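Local coordinates for protein aminotransferase class-III (Ochrobactrum anthropi, PDB 5GHG) that probably transfers amino groups between amine donors and carbonyl acceptors as a pyridoxal-phosphate-dependent class-III omega-transaminase, here holding the cofactor in its pyridoxamine form, at residues T201-E206 and K238-K243; K243-L248 and D277-I282; C262-G265 and N269-G272. The protein carries 1 engineered substitution. All blocks are in the same frame, centred on the assembly; numbering follows the deposited sequence.

Interaction 1 of 3, residues T201-E206 and K238-K243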
loop_
_atom_site.group_PDB
_atom_site.type_symbol
_atom_site.label_atom_id
_atom_site.label_comp_id
_atom_site.label_asym_id
_atom_site.label_seq_id
_atom_site.Cartn_x
_atom_site.Cartn_y
_atom_site.Cartn_z
ATOM N N THR B 201 -5.758 35.631 5.375
ATOM C CA THR B 201 -4.543 36.387 5.643
ATOM C C THR B 201 -3.852 35.879 6.898
ATOM O O THR B 201 -2.626 35.689 6.913
ATOM C CB THR B 201 -4.876 37.881 5.750
ATOM O OG1 THR B 201 -5.236 38.371 4.464
ATOM C CG2 THR B 201 -3.683 38.682 6.288
ATOM N N ARG B 202 -4.613 35.642 7.971
ATOM C CA ARG B 202 -3.995 35.162 9.198
ATOM C C ARG B 202 -3.352 33.779 8.996
ATOM O O ARG B 202 -2.284 33.505 9.553
ATOM C CB ARG B 202 -5.008 35.107 10.347
ATOM C CG ARG B 202 -4.440 34.444 11.591
ATOM C CD ARG B 202 -5.251 34.716 12.858
ATOM N NE ARG B 202 -6.592 34.124 12.822
ATOM C CZ ARG B 202 -6.890 32.901 13.231
ATOM N NH1 ARG B 202 -8.154 32.470 13.192
ATOM N NH2 ARG B 202 -5.933 32.098 13.676
ATOM N N LEU B 203 -3.994 32.899 8.228
ATOM C CA LEU B 203 -3.416 31.577 8.001
ATOM C C LEU B 203 -2.100 31.666 7.228
ATOM O O LEU B 203 -1.142 30.949 7.535
ATOM C CB LEU B 203 -4.402 30.675 7.238
ATOM C CG LEU B 203 -5.635 30.195 7.996
ATOM C CD1 LEU B 203 -6.726 29.774 7.030
ATOM C CD2 LEU B 203 -5.275 29.062 8.914
ATOM N N ALA B 204 -2.039 32.523 6.213
ATOM C CA ALA B 204 -0.790 32.696 5.476
ATOM C C ALA B 204 0.302 33.305 6.365
ATOM O O ALA B 204 1.476 32.943 6.238
ATOM C CB ALA B 204 -1.004 33.555 4.232
ATOM N N ASP B 205 -0.073 34.224 7.253
ATOM C CA ASP B 205 0.891 34.813 8.188
ATOM C C ASP B 205 1.414 33.773 9.171
ATOM O O ASP B 205 2.606 33.751 9.486
ATOM C CB ASP B 205 0.256 35.959 8.966
ATOM C CG ASP B 205 0.032 37.199 8.117
ATOM O OD1 ASP B 205 0.548 37.261 6.984
ATOM O OD2 ASP B 205 -0.689 38.109 8.596
ATOM N N GLU B 206 0.534 32.927 9.696
ATOM C CA GLU B 206 0.968 31.876 10.595
ATOM C C GLU B 206 1.862 30.868 9.873
ATOM O O GLU B 206 2.818 30.357 10.455
ATOM C CB GLU B 206 -0.249 31.186 11.227
ATOM C CG GLU B 206 -0.979 32.124 12.198
ATOM C CD GLU B 206 -2.284 31.540 12.727
ATOM O OE1 GLU B 206 -2.910 32.195 13.595
ATOM O OE2 GLU B 206 -2.687 30.444 12.256
ATOM N N LYS B 238 -11.878 32.060 0.752
ATOM C CA LYS B 238 -11.430 32.716 -0.455
ATOM C C LYS B 238 -10.134 33.482 -0.178
ATOM O O LYS B 238 -9.949 34.056 0.908
ATOM C CB LYS B 238 -12.513 33.649 -1.016
ATOM C CG LYS B 238 -13.134 34.599 -0.035
ATOM C CD LYS B 238 -14.149 35.498 -0.765
ATOM C CE LYS B 238 -14.692 36.631 0.128
ATOM N NZ LYS B 238 -15.585 36.118 1.206
ATOM N N THR B 239 -9.228 33.444 -1.158
ATOM C CA THR B 239 -7.898 34.030 -1.167
ATOM C C THR B 239 -6.867 33.178 -0.435
ATOM O O THR B 239 -5.673 33.489 -0.496
ATOM C CB THR B 239 -7.837 35.475 -0.600
ATOM O OG1 THR B 239 -7.991 35.472 0.826
ATOM C CG2 THR B 239 -8.913 36.352 -1.252
ATOM N N TYR B 240 -7.277 32.096 0.232
ATOM C CA TYR B 240 -6.319 31.272 0.965
ATOM C C TYR B 240 -5.201 30.764 0.058
ATOM O O TYR B 240 -4.009 30.951 0.348
ATOM C CB TYR B 240 -7.039 30.082 1.605
ATOM C CG TYR B 240 -6.115 29.057 2.227
ATOM C CD1 TYR B 240 -5.629 29.229 3.522
ATOM C CD2 TYR B 240 -5.749 27.908 1.531
ATOM C CE1 TYR B 240 -4.828 28.288 4.113
ATOM C CE2 TYR B 240 -4.938 26.932 2.126
ATOM C CZ TYR B 240 -4.477 27.129 3.409
ATOM O OH TYR B 240 -3.660 26.205 4.033
ATOM N N TRP B 241 -5.556 30.091 -1.024
ATOM C CA TRP B 241 -4.528 29.463 -1.835
ATOM C C TRP B 241 -3.630 30.482 -2.527
ATOM O O TRP B 241 -2.431 30.234 -2.719
ATOM C CB TRP B 241 -5.146 28.483 -2.832
ATOM C CG TRP B 241 -5.396 27.134 -2.189
ATOM C CD1 TRP B 241 -6.599 26.544 -1.936
ATOM C CD2 TRP B 241 -4.397 26.236 -1.683
ATOM N NE1 TRP B 241 -6.414 25.329 -1.320
ATOM C CE2 TRP B 241 -5.070 25.120 -1.152
ATOM C CE3 TRP B 241 -3.004 26.272 -1.632
ATOM C CZ2 TRP B 241 -4.389 24.028 -0.584
ATOM C CZ3 TRP B 241 -2.325 25.169 -1.069
ATOM C CH2 TRP B 241 -3.021 24.088 -0.549
ATOM N N GLU B 242 -4.175 31.642 -2.884
ATOM C CA GLU B 242 -3.348 32.703 -3.452
ATOM C C GLU B 242 -2.332 33.207 -2.425
ATOM O O GLU B 242 -1.142 33.317 -2.716
ATOM C CB GLU B 242 -4.227 33.846 -3.954
ATOM C CG GLU B 242 -3.464 35.063 -4.400
ATOM C CD GLU B 242 -4.368 36.261 -4.698
ATOM O OE1 GLU B 242 -3.852 37.395 -4.744
ATOM O OE2 GLU B 242 -5.586 36.068 -4.892
ATOM N N LYS B 243 -2.793 33.484 -1.206
ATOM C CA LYS B 243 -1.900 33.987 -0.173
ATOM C C LYS B 243 -0.902 32.939 0.276
ATOM O O LYS B 243 0.264 33.259 0.526
ATOM C CB LYS B 243 -2.710 34.530 1.000
ATOM C CG LYS B 243 -3.638 35.673 0.600
ATOM C CD LYS B 243 -4.634 36.051 1.701
ATOM C CE LYS B 243 -5.414 37.326 1.301
ATOM N NZ LYS B 243 -6.618 37.560 2.147
#
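Two helices that pack side by side on one face of the mixed sheet containing strands 219-224 and 254-258 meet here: 196-214 and the start of 240-250, which link strands in the PLP-dependent aminotransferase fold. They come closest where A204 faces K243, with CA atoms 5.9 Å apart. A methyl suits that close approach: A204 CB rests on K243 CB at 3.8 Å. On the inner side L203 and Y240 cross at about a right angle. L203 CD1 approaches the Y240 ring obliquely, 3.7 Å from Y240 CD1, and L203 CB lies in the ring plane at its edge. With CG anti to the backbone N (chi1 172°), the tyrosine reaches inward past F222, and its buried hydroxyl bonds to R147. On the outer, partly exposed side a lysine suits the place: beyond CB the extended chain of K243 runs to T201 and puts the ammonium among oxygens at the helix ends. Weak bonds to the carbonyl of E197 come from both the ammonium and the T201 hydroxyl. K243 NZ also bonds T239 OG1 at 2.8 Å in its own segment, and across the contact K243 NZ donates to T201 OG1 at 2.8 Å.

Interaction 2 of 3, residues K243-L248 and D277-I282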
loop_
_atom_site.group_PDB
_atom_site.type_symbol
_atom_site.label_atom_id
_atom_site.label_comp_id
_atom_site.label_asym_id
_atom_site.label_seq_id
_atom_site.Cartn_x
_atom_site.Cartn_y
_atom_site.Cartn_z
ATOM N N LYS B 243 -2.793 33.484 -1.206
ATOM C CA LYS B 243 -1.900 33.987 -0.173
ATOM C C LYS B 243 -0.902 32.939 0.276
ATOM O O LYS B 243 0.264 33.259 0.526
ATOM C CB LYS B 243 -2.710 34.530 1.000
ATOM C CG LYS B 243 -3.638 35.673 0.600
ATOM C CD LYS B 243 -4.634 36.051 1.701
ATOM C CE LYS B 243 -5.414 37.326 1.301
ATOM N NZ LYS B 243 -6.618 37.560 2.147
ATOM N N VAL B 244 -1.324 31.672 0.372
ATOM C CA VAL B 244 -0.384 30.611 0.743
ATOM C C VAL B 244 0.711 30.482 -0.317
ATOM O O VAL B 244 1.912 30.398 0.008
ATOM C CB VAL B 244 -1.114 29.275 0.977
ATOM C CG1 VAL B 244 -0.115 28.092 1.041
ATOM C CG2 VAL B 244 -1.907 29.344 2.270
ATOM N N GLN B 245 0.325 30.472 -1.585
ATOM C CA GLN B 245 1.309 30.287 -2.652
ATOM C C GLN B 245 2.315 31.443 -2.699
ATOM O O GLN B 245 3.499 31.221 -2.976
ATOM C CB GLN B 245 0.608 30.101 -3.998
ATOM C CG GLN B 245 -0.065 28.735 -4.127
ATOM C CD GLN B 245 -0.787 28.535 -5.427
ATOM O OE1 GLN B 245 -0.270 27.880 -6.340
ATOM N NE2 GLN B 245 -1.991 29.090 -5.536
ATOM N N ALA B 246 1.871 32.655 -2.387
ATOM C CA ALA B 246 2.798 33.788 -2.305
ATOM C C ALA B 246 3.875 33.544 -1.249
ATOM O O ALA B 246 5.055 33.831 -1.486
ATOM C CB ALA B 246 2.035 35.078 -1.997
ATOM N N VAL B 247 3.483 33.030 -0.077
ATOM C CA VAL B 247 4.451 32.688 0.964
ATOM C C VAL B 247 5.410 31.607 0.487
ATOM O O VAL B 247 6.637 31.729 0.620
ATOM C CB VAL B 247 3.728 32.254 2.255
ATOM C CG1 VAL B 247 4.719 31.764 3.290
ATOM C CG2 VAL B 247 2.880 33.401 2.815
ATOM N N LEU B 248 4.868 30.507 -0.042
ATOM C CA LEU B 248 5.722 29.411 -0.475
ATOM C C LEU B 248 6.731 29.883 -1.517
ATOM O O LEU B 248 7.912 29.520 -1.453
ATOM C CB LEU B 248 4.876 28.261 -1.035
ATOM C CG LEU B 248 3.882 27.650 -0.035
ATOM C CD1 LEU B 248 3.090 26.512 -0.714
ATOM C CD2 LEU B 248 4.601 27.131 1.202
ATOM N N ASP B 277 -7.081 27.481 -8.384
ATOM C CA ASP B 277 -5.937 28.167 -8.975
ATOM C C ASP B 277 -4.639 27.856 -8.224
ATOM O O ASP B 277 -3.876 28.747 -7.843
ATOM C CB ASP B 277 -6.174 29.686 -9.038
ATOM C CG ASP B 277 -5.199 30.371 -10.015
ATOM O OD1 ASP B 277 -4.770 29.717 -11.003
ATOM O OD2 ASP B 277 -4.844 31.543 -9.795
ATOM N N MET B 278 -4.387 26.572 -8.027
ATOM C CA MET B 278 -3.143 26.093 -7.440
ATOM C C MET B 278 -2.181 25.696 -8.545
ATOM O O MET B 278 -2.590 25.157 -9.580
ATOM C CB MET B 278 -3.403 24.901 -6.521
ATOM C CG MET B 278 -4.217 25.250 -5.303
ATOM S SD MET B 278 -4.976 23.807 -4.526
ATOM C CE MET B 278 -3.539 22.911 -3.944
ATOM N N LYS B 279 -0.891 25.943 -8.309
ATOM C CA LYS B 279 0.162 25.668 -9.280
ATOM C C LYS B 279 1.167 24.731 -8.624
ATOM O O LYS B 279 2.272 25.133 -8.274
ATOM C CB LYS B 279 0.824 26.971 -9.757
ATOM C CG LYS B 279 -0.151 27.864 -10.504
ATOM C CD LYS B 279 0.530 29.066 -11.149
ATOM C CE LYS B 279 -0.472 29.855 -12.002
ATOM N NZ LYS B 279 0.015 31.238 -12.300
ATOM N N PRO B 280 0.789 23.459 -8.442
ATOM C CA PRO B 280 1.663 22.535 -7.728
ATOM C C PRO B 280 2.902 22.157 -8.524
ATOM O O PRO B 280 2.895 22.145 -9.757
ATOM C CB PRO B 280 0.771 21.311 -7.500
ATOM C CG PRO B 280 -0.236 21.369 -8.621
ATOM C CD PRO B 280 -0.491 22.847 -8.823
ATOM N N ASP B 281 3.964 21.820 -7.789
ATOM C CA ASP B 281 5.141 21.187 -8.372
ATOM C C ASP B 281 4.995 19.674 -8.476
ATOM O O ASP B 281 5.636 19.052 -9.334
ATOM C CB ASP B 281 6.380 21.510 -7.530
ATOM C CG ASP B 281 6.650 22.995 -7.443
ATOM O OD1 ASP B 281 7.145 23.544 -8.441
ATOM O OD2 ASP B 281 6.350 23.615 -6.384
ATOM N N ILE B 282 4.182 19.094 -7.601
ATOM C CA ILE B 282 3.945 17.661 -7.501
ATOM C C ILE B 282 2.437 17.471 -7.323
ATOM O O ILE B 282 1.810 18.181 -6.530
ATOM C CB ILE B 282 4.719 17.041 -6.319
ATOM C CG1 ILE B 282 6.224 17.310 -6.449
ATOM C CG2 ILE B 282 4.424 15.524 -6.166
ATOM C CD1 ILE B 282 7.039 16.794 -5.262
#
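The side-chain amide of Q245, on helix 240-250, meets the backbone of the turn that ends helix 272-275, joining the helical layer to the connection that leads into strand 282-285. That turn is a Schellman motif: D277, with positive phi, is its C-prime residue, and the chain then straightens through M278 and K279. Glutamine suits the position because its two ends are opposite in kind, and the turn offers an acceptor and a donor two residues apart. The chain is extended beyond CG, and chi3 of 101° turns the terminal amide so that both ends face the loop. Q245 NE2 gives a nearly straight bond to D277 O, 3.0 Å long with 169° at the hydrogen, and that oxygen lies almost in the plane of the amide. Seen from the acceptor, the donor is tilted somewhat from the carbonyl plane of D277. At the other end Q245 OE1 receives K279 N over 2.8 Å, less straight. Between these bonds the amide lies alongside the backbone of M278, with M278 CA 3.6 Å from Q245 OE1. The same NE2 also bonds the carbonyl of W241 one turn back, so both of its hydrogens have acceptors to meet and the amide is unlikely to flip. A leucine here would probably leave D277 O and K279 N without these mates and let the turn drift from the helix. The M278 side chain leads away from this contact to pack on W241 and S273, while the extended K279 chain carries its charge outward. Near its root, K279 CB passes 3.7 Å from Q245 OE1.

Interaction 3 of 3, residues C262-G265 and N269-G272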
loop_
_atom_site.group_PDB
_atom_site.type_symbol
_atom_site.label_atom_id
_atom_site.label_comp_id
_atom_site.label_asym_id
_atom_site.label_seq_id
_atom_site.Cartn_x
_atom_site.Cartn_y
_atom_site.Cartn_z
ATOM N N CYS B 262 -9.823 15.023 -4.929
ATOM C CA CYS B 262 -10.344 16.051 -5.834
ATOM C C CYS B 262 -10.150 15.704 -7.301
ATOM O O CYS B 262 -10.802 16.315 -8.161
ATOM C CB CYS B 262 -9.685 17.404 -5.512
ATOM S SG CYS B 262 -10.067 17.984 -3.816
ATOM N N GLY B 263 -9.278 14.761 -7.624
ATOM C CA GLY B 263 -8.912 14.532 -9.012
ATOM C C GLY B 263 -10.035 13.904 -9.818
ATOM O O GLY B 263 -10.891 13.177 -9.293
ATOM N N PHE B 264 -10.036 14.217 -11.111
ATOM C CA PHE B 264 -10.912 13.612 -12.115
ATOM C C PHE B 264 -12.372 13.999 -11.943
ATOM O O PHE B 264 -13.261 13.168 -12.075
ATOM C CB PHE B 264 -10.704 12.091 -12.148
ATOM C CG PHE B 264 -9.260 11.709 -12.339
ATOM C CD1 PHE B 264 -8.645 11.900 -13.571
ATOM C CD2 PHE B 264 -8.490 11.267 -11.281
ATOM C CE1 PHE B 264 -7.288 11.597 -13.739
ATOM C CE2 PHE B 264 -7.145 10.964 -11.434
ATOM C CZ PHE B 264 -6.544 11.133 -12.664
ATOM N N GLY B 265 -12.627 15.287 -11.696
ATOM C CA GLY B 265 -13.961 15.865 -11.837
ATOM C C GLY B 265 -14.725 16.144 -10.557
ATOM O O GLY B 265 -15.822 16.698 -10.622
ATOM N N ASN B 269 -14.146 20.830 -11.770
ATOM C CA ASN B 269 -13.162 20.835 -12.847
ATOM C C ASN B 269 -12.445 19.495 -12.805
ATOM O O ASN B 269 -12.610 18.716 -11.858
ATOM C CB ASN B 269 -12.179 21.996 -12.686
ATOM C CG ASN B 269 -12.848 23.336 -12.891
ATOM O OD1 ASN B 269 -13.100 23.731 -14.014
ATOM N ND2 ASN B 269 -13.171 24.023 -11.801
ATOM N N LEU B 270 -11.644 19.221 -13.827
ATOM C CA LEU B 270 -10.896 17.978 -13.831
ATOM C C LEU B 270 -10.107 17.802 -12.524
ATOM O O LEU B 270 -10.165 16.744 -11.892
ATOM C CB LEU B 270 -9.969 17.911 -15.044
ATOM C CG LEU B 270 -9.300 16.553 -15.291
ATOM C CD1 LEU B 270 -10.346 15.456 -15.481
ATOM C CD2 LEU B 270 -8.345 16.597 -16.491
ATOM N N PHE B 271 -9.408 18.859 -12.081
ATOM C CA PHE B 271 -8.604 18.817 -10.864
ATOM C C PHE B 271 -8.957 19.956 -9.920
ATOM O O PHE B 271 -9.282 21.070 -10.355
ATOM C CB PHE B 271 -7.097 18.863 -11.186
ATOM C CG PHE B 271 -6.576 17.612 -11.814
ATOM C CD1 PHE B 271 -6.328 16.491 -11.032
ATOM C CD2 PHE B 271 -6.352 17.537 -13.178
ATOM C CE1 PHE B 271 -5.868 15.309 -11.605
ATOM C CE2 PHE B 271 -5.877 16.366 -13.756
ATOM C CZ PHE B 271 -5.643 15.252 -12.965
ATOM N N GLY B 272 -8.890 19.678 -8.622
ATOM C CA GLY B 272 -9.109 20.714 -7.635
ATOM C C GLY B 272 -8.105 21.845 -7.761
ATOM O O GLY B 272 -8.394 22.989 -7.389
HETATM O O HOH W 1 -11.972 18.223 -9.324
#
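F264 and F271 both hold CG beside the backbone N, anti to the carbonyl carbon (chi1 -54° and -71°), and from these settings their side chains run side by side, pointing the same way, into an edge-to-face, T-shaped pair. The edge of F271 is turned to the face of F264, with ring centroids 5.3 Å apart and planes at 57°; CZ of F271 stands over that face, 4.1 Å from F264 CE1. The pair forms where the loop between strand 254-258 and helix 272-275 doubles back on itself. Next to the rings, F271 CD1 lies 3.8 Å from G263 CA, where a side chain would be crowded. L270 adds its CD1 near F264 CA. In the backbone, L270 O accepts G265 N at 2.9 Å and, by a weak, strongly bent bond, F264 N. G265 has a positive phi that suits glycine, and its CA gives a CH···O contact to N269 O. G272 fits for another reason: a CB there would clash with C262 CB. A water lies between C262 O and N269 O, within hydrogen-bonding distance of both. Around this, M285, L283 and L101 complete an apolar setting, with the cofactor about 7 Å from the C262 side chain. Aromatic rings, hydrogen-bonded carbonyls and tightly placed glycines together imply a compact turn that probably keeps its shape beside the PMP pocket, to which V260 and I261 immediately upstream belong.

Interactions 1 and 2 both use helix 240-250 and share K243, which works only in the first; their centres are 11 Å apart and they touch where W241 meets M278. Interaction 1 joins that helix to another helix, mixing apolar contact on the inner side with a lysine bonded to hydroxyls on the outer side. Interaction 2 ties it to a loop in a less buried contact, with D277 and K279 exposed, where one amide answers backbone groups. Interaction 3 is buried, with its centre about 11 Å from the centre of the chain, and lies in sequence between the two segments of interaction 2 without touching them. There aromatic rings, glycines and a water between carbonyls dominate, close to the cofactor.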